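Local coordinates for protein restriction endonuclease S subunits (Thermoanaerobacter tengcongensis, PDB 3OKG) that probably recognises the DNA target sequence as the specificity subunit of a type I restriction-modification methyltransferase, working together with M subunits, at residues 26-31 with 139-144; 129-134 with 179-184. One frame throughout, in Å; residues are numbered along the deposited sequence.

In the fold
Both contacts lie in the first DNA-specificity region of the chain, and their segments alternate along the sequence, with centres 14 Å apart. Interaction 1 is a surface contact in which strand 27-30 meets the short helix 140-143 through a single pair of aromatic rings. Interaction 2 is partly buried and larger: helix 130-137 rests on the start of the long helix 174-216 through aliphatic groups and one phenyl ring. Helices 130-137 and 140-143 follow each other directly, and the two contacts also touch, W26 CZ2 lying 3.8 Å from I180 CD1. Neither has a hydrogen bond across it; around interaction 1 polar bonds hold each element separately, whereas beside interaction 2 they link the same two helices.

Interaction 1: 26-31 with 139-144; sequences WRWVRL and SDFITN
W28 and F141 reach toward each other from opposite directions, the six-membered half of the indole meeting the outer end of the phenyl ring. The closest pair is W28 CH2 and F141 CZ, 3.6 Å apart; beside it, W28 CZ3 lies 3.7 Å from F141 CE2. The ring planes are inclined at 38° and the centroids lie 5.7 Å apart, an oblique aromatic pair. F141 gets there because its CG stands anti to the backbone N (chi1 -177°), which carries the phenyl outward from the helix to the strand. W28 leaves its strand at an angle, and the length of the indole brings CZ3 and CH2 up to the phenyl.

Each ring is positioned by its own neighbours. The indole NE1 is hydrogen-bonded to the carbonyl oxygen of Y20, whose ring also meets W28 edge-to-face, while backbone bonds of R27 and V29 tie the strand to strand 168-171. On the helix side, S139 is the N-cap: its OG accepts from F141 N at 2.8 Å, with an N-H...O angle of 158°, so the cap holds the very residue that carries the phenyl. D140, next along, forms salt bridges to K100 and R398, the latter in helix 392-407 near the end of the chain.

Only 93 Å² is buried between the segments. With no hydrogen bond across it, the contact probably rests on dispersion and on shielding a small apolar area from water, while directional bonding is spent on the indole N-H and the helix start.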
# COMPACT_ATOMS: atom_id res chain seq x y z
N TRP A 26 35.15 -15.78 0.96
CA TRP A 26 34.53 -15.00 -0.11
C TRP A 26 35.56 -14.08 -0.75
O TRP A 26 36.58 -13.78 -0.13
CB TRP A 26 33.42 -14.14 0.45
CG TRP A 26 32.24 -14.82 1.04
CD1 TRP A 26 32.19 -16.02 1.70
CD2 TRP A 26 30.93 -14.27 1.09
NE1 TRP A 26 30.91 -16.25 2.13
CE2 TRP A 26 30.12 -15.18 1.78
CE3 TRP A 26 30.35 -13.08 0.60
CZ2 TRP A 26 28.76 -14.97 1.99
CZ3 TRP A 26 28.99 -12.86 0.83
CH2 TRP A 26 28.21 -13.80 1.51
N ARG A 27 35.31 -13.62 -1.97
CA ARG A 27 36.19 -12.64 -2.59
C ARG A 27 35.43 -11.58 -3.38
O ARG A 27 34.29 -11.80 -3.80
CB ARG A 27 37.20 -13.34 -3.51
CG ARG A 27 36.54 -14.34 -4.44
CD ARG A 27 37.52 -15.32 -5.06
NE ARG A 27 38.25 -14.64 -6.10
CZ ARG A 27 38.12 -14.86 -7.40
NH1 ARG A 27 37.31 -15.81 -7.85
NH2 ARG A 27 38.82 -14.12 -8.24
N TRP A 28 36.06 -10.43 -3.58
CA TRP A 28 35.48 -9.36 -4.39
C TRP A 28 35.98 -9.45 -5.83
O TRP A 28 37.18 -9.53 -6.06
CB TRP A 28 35.88 -7.98 -3.84
CG TRP A 28 35.10 -7.55 -2.66
CD1 TRP A 28 35.53 -7.51 -1.35
CD2 TRP A 28 33.74 -7.09 -2.65
NE1 TRP A 28 34.53 -7.05 -0.54
CE2 TRP A 28 33.42 -6.78 -1.31
CE3 TRP A 28 32.77 -6.92 -3.65
CZ2 TRP A 28 32.15 -6.32 -0.94
CZ3 TRP A 28 31.51 -6.44 -3.28
CH2 TRP A 28 31.22 -6.14 -1.93
N VAL A 29 35.05 -9.43 -6.79
CA VAL A 29 35.40 -9.41 -8.21
C VAL A 29 34.49 -8.46 -8.98
O VAL A 29 33.43 -8.08 -8.49
CB VAL A 29 35.22 -10.80 -8.83
CG1 VAL A 29 36.12 -11.77 -8.14
CG2 VAL A 29 33.72 -11.26 -8.75
N ARG A 30 34.89 -8.06 -10.19
CA ARG A 30 33.95 -7.39 -11.08
C ARG A 30 33.00 -8.47 -11.62
O ARG A 30 33.42 -9.59 -11.85
CB ARG A 30 34.67 -6.67 -12.23
CG ARG A 30 35.45 -5.37 -11.80
CD ARG A 30 36.26 -4.78 -12.98
NE ARG A 30 37.07 -5.83 -13.60
CZ ARG A 30 38.20 -6.31 -13.09
NH1 ARG A 30 38.71 -5.80 -11.97
NH2 ARG A 30 38.83 -7.29 -13.72
N LEU A 31 31.74 -8.11 -11.83
CA LEU A 31 30.75 -9.07 -12.31
C LEU A 31 31.30 -9.77 -13.56
O LEU A 31 31.22 -10.99 -13.70
CB LEU A 31 29.46 -8.32 -12.65
CG LEU A 31 28.30 -9.12 -13.24
CD1 LEU A 31 27.95 -10.27 -12.31
CD2 LEU A 31 27.13 -8.14 -13.44
N SER A 139 20.12 -6.37 -6.41
CA SER A 139 20.39 -5.54 -5.24
C SER A 139 20.66 -4.09 -5.62
O SER A 139 21.28 -3.82 -6.65
CB SER A 139 21.59 -6.04 -4.45
OG SER A 139 21.92 -5.06 -3.47
N ASP A 140 20.21 -3.17 -4.77
CA ASP A 140 20.62 -1.75 -4.86
C ASP A 140 22.16 -1.60 -4.86
O ASP A 140 22.69 -0.64 -5.41
CB ASP A 140 20.05 -0.95 -3.68
CG ASP A 140 18.55 -0.76 -3.73
OD1 ASP A 140 17.90 -1.11 -4.75
OD2 ASP A 140 18.00 -0.24 -2.73
N PHE A 141 22.86 -2.53 -4.24
CA PHE A 141 24.33 -2.46 -4.20
C PHE A 141 24.91 -2.36 -5.62
O PHE A 141 25.95 -1.72 -5.84
CB PHE A 141 24.93 -3.67 -3.47
CG PHE A 141 26.42 -3.60 -3.34
CD1 PHE A 141 27.01 -2.74 -2.41
CD2 PHE A 141 27.23 -4.37 -4.15
CE1 PHE A 141 28.39 -2.67 -2.29
CE2 PHE A 141 28.61 -4.29 -4.04
CZ PHE A 141 29.19 -3.44 -3.11
N ILE A 142 24.24 -3.00 -6.58
CA ILE A 142 24.66 -2.97 -7.99
C ILE A 142 24.22 -1.70 -8.70
O ILE A 142 25.03 -1.00 -9.30
CB ILE A 142 24.12 -4.19 -8.78
CG1 ILE A 142 24.78 -5.48 -8.28
CG2 ILE A 142 24.33 -4.01 -10.29
CD1 ILE A 142 26.27 -5.43 -8.09
N THR A 143 22.92 -1.40 -8.60
CA THR A 143 22.33 -0.16 -9.10
C THR A 143 23.15 1.03 -8.74
O THR A 143 23.42 1.91 -9.55
CB THR A 143 21.01 0.12 -8.33
OG1 THR A 143 20.16 -1.00 -8.41
CG2 THR A 143 20.30 1.39 -8.83
N ASN A 144 23.51 1.07 -7.46
CA ASN A 144 24.10 2.26 -6.89
C ASN A 144 25.52 2.49 -7.41
O ASN A 144 26.11 3.57 -7.23
CB ASN A 144 24.04 2.17 -5.37
CG ASN A 144 22.59 2.35 -4.80
OD1 ASN A 144 21.64 2.70 -5.53
ND2 ASN A 144 22.44 2.11 -3.50

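Interaction 2: 129-134 with 179-184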
# COMPACT_ATOMS: atom_id res chain seq x y z
N GLU A 129 27.02 -19.24 -9.62
CA GLU A 129 25.72 -19.84 -9.91
C GLU A 129 24.79 -18.80 -10.53
O GLU A 129 24.70 -17.69 -10.01
CB GLU A 129 25.08 -20.31 -8.61
CG GLU A 129 25.87 -21.41 -7.93
CD GLU A 129 25.63 -22.76 -8.58
OE1 GLU A 129 24.58 -22.93 -9.21
OE2 GLU A 129 26.50 -23.63 -8.46
N PRO A 130 24.10 -19.15 -11.64
CA PRO A 130 23.16 -18.20 -12.26
C PRO A 130 22.16 -17.60 -11.26
O PRO A 130 21.91 -16.41 -11.30
CB PRO A 130 22.42 -19.06 -13.31
CG PRO A 130 23.47 -20.11 -13.74
CD PRO A 130 24.34 -20.35 -12.48
N GLU A 131 21.60 -18.42 -10.38
CA GLU A 131 20.58 -17.92 -9.46
C GLU A 131 21.19 -16.93 -8.47
O GLU A 131 20.51 -15.99 -8.01
CB GLU A 131 19.93 -19.08 -8.68
CG GLU A 131 19.00 -19.97 -9.52
CD GLU A 131 19.72 -20.92 -10.50
OE1 GLU A 131 19.00 -21.51 -11.35
OE2 GLU A 131 20.98 -21.10 -10.45
N PHE A 132 22.46 -17.16 -8.14
CA PHE A 132 23.18 -16.24 -7.25
C PHE A 132 23.39 -14.92 -7.96
O PHE A 132 23.12 -13.85 -7.40
CB PHE A 132 24.50 -16.85 -6.75
CG PHE A 132 25.19 -16.00 -5.71
CD1 PHE A 132 24.78 -16.04 -4.39
CD2 PHE A 132 26.23 -15.15 -6.06
CE1 PHE A 132 25.40 -15.25 -3.42
CE2 PHE A 132 26.87 -14.35 -5.11
CZ PHE A 132 26.45 -14.41 -3.79
N LEU A 133 23.86 -14.96 -9.20
CA LEU A 133 23.97 -13.71 -9.98
C LEU A 133 22.64 -12.96 -10.12
O LEU A 133 22.58 -11.72 -10.06
CB LEU A 133 24.61 -13.95 -11.37
CG LEU A 133 26.02 -14.55 -11.36
CD1 LEU A 133 26.58 -14.54 -12.77
CD2 LEU A 133 26.96 -13.71 -10.44
N PHE A 134 21.56 -13.70 -10.36
CA PHE A 134 20.25 -13.08 -10.50
C PHE A 134 19.94 -12.26 -9.25
O PHE A 134 19.64 -11.07 -9.32
CB PHE A 134 19.19 -14.19 -10.64
CG PHE A 134 17.77 -13.70 -10.45
CD1 PHE A 134 17.28 -12.64 -11.21
CD2 PHE A 134 16.93 -14.30 -9.53
CE1 PHE A 134 15.94 -12.19 -11.07
CE2 PHE A 134 15.59 -13.85 -9.37
CZ PHE A 134 15.13 -12.77 -10.14
N ARG A 179 23.39 -22.06 -1.13
CA ARG A 179 22.71 -21.98 0.16
C ARG A 179 22.02 -20.63 0.33
O ARG A 179 20.86 -20.53 0.74
CB ARG A 179 23.73 -22.16 1.28
CG ARG A 179 23.07 -22.20 2.63
CD ARG A 179 24.10 -22.12 3.75
NE ARG A 179 23.44 -21.72 4.99
CZ ARG A 179 23.47 -20.49 5.48
NH1 ARG A 179 24.16 -19.54 4.86
NH2 ARG A 179 22.83 -20.21 6.61
N ILE A 180 22.75 -19.57 0.01
CA ILE A 180 22.17 -18.23 0.07
C ILE A 180 20.96 -18.07 -0.85
O ILE A 180 19.98 -17.45 -0.47
CB ILE A 180 23.23 -17.16 -0.28
CG1 ILE A 180 24.29 -17.12 0.83
CG2 ILE A 180 22.55 -15.75 -0.49
CD1 ILE A 180 25.53 -16.32 0.52
N VAL A 181 21.02 -18.60 -2.07
CA VAL A 181 19.87 -18.53 -2.97
C VAL A 181 18.62 -19.16 -2.34
O VAL A 181 17.49 -18.62 -2.42
CB VAL A 181 20.18 -19.28 -4.30
CG1 VAL A 181 18.89 -19.52 -5.08
CG2 VAL A 181 21.21 -18.50 -5.13
N ALA A 182 18.82 -20.31 -1.70
CA ALA A 182 17.70 -21.00 -1.08
C ALA A 182 17.10 -20.18 0.07
O ALA A 182 15.88 -20.11 0.21
CB ALA A 182 18.12 -22.42 -0.58
N LYS A 183 17.97 -19.55 0.87
CA LYS A 183 17.50 -18.78 2.02
C LYS A 183 16.77 -17.53 1.56
O LYS A 183 15.74 -17.17 2.12
CB LYS A 183 18.67 -18.35 2.91
CG LYS A 183 19.45 -19.51 3.53
CD LYS A 183 18.67 -20.18 4.65
CE LYS A 183 19.56 -21.09 5.50
NZ LYS A 183 18.91 -21.49 6.78
N VAL A 184 17.31 -16.86 0.55
CA VAL A 184 16.66 -15.66 0.02
C VAL A 184 15.27 -15.97 -0.52
O VAL A 184 14.29 -15.28 -0.21
CB VAL A 184 17.52 -15.03 -1.10
CG1 VAL A 184 16.68 -14.06 -1.94
CG2 VAL A 184 18.77 -14.35 -0.50
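F132 and V181 bring the two helices closest, their CA atoms 5.9 Å apart. The axes of 130-134 and 179-184 approach to 9.3 Å and cross at 54°, both running in broadly the same direction.

V181 does most of the work from the long helix. Its CG2 projects against the backbone of the shorter one, 3.5 Å from F132 N and 3.7 Å from E131 C, and lies at the edge of the F132 ring. Both methyls, CG1 and CG2, sit 3.8 Å from E131 CB; with CG1 anti to the backbone N (chi1 166°), CG2 is the branch turned to the peptide backbone. E131 contributes through its aliphatic base, for a bend at chi2 (74°) leads the carboxylate away from the long helix. One residue earlier on the long helix, I180 meets the F132 ring: F132 CE1 is 4.1 Å from I180 CD1 and equally far from CG2, so one ring carbon touches both branches of the isoleucine.

Around this apolar patch, E129, the N-cap residue of helix 130-137, forms a salt bridge through OE2 to R178, and its backbone N bonds to Q177, joining the helix start to the long helix by polar means. F132 also meets the ring of F408 at about a right angle, and I180 touches A407 of helix 392-407.

The arrangement is inclined helix-helix packing, in which the globular part of a specificity region is seated on the root of the long helix. That helix belongs to the predicted coiled coil, consistent with the S-subunit design of two DNA-recognition regions held apart by long paired helices.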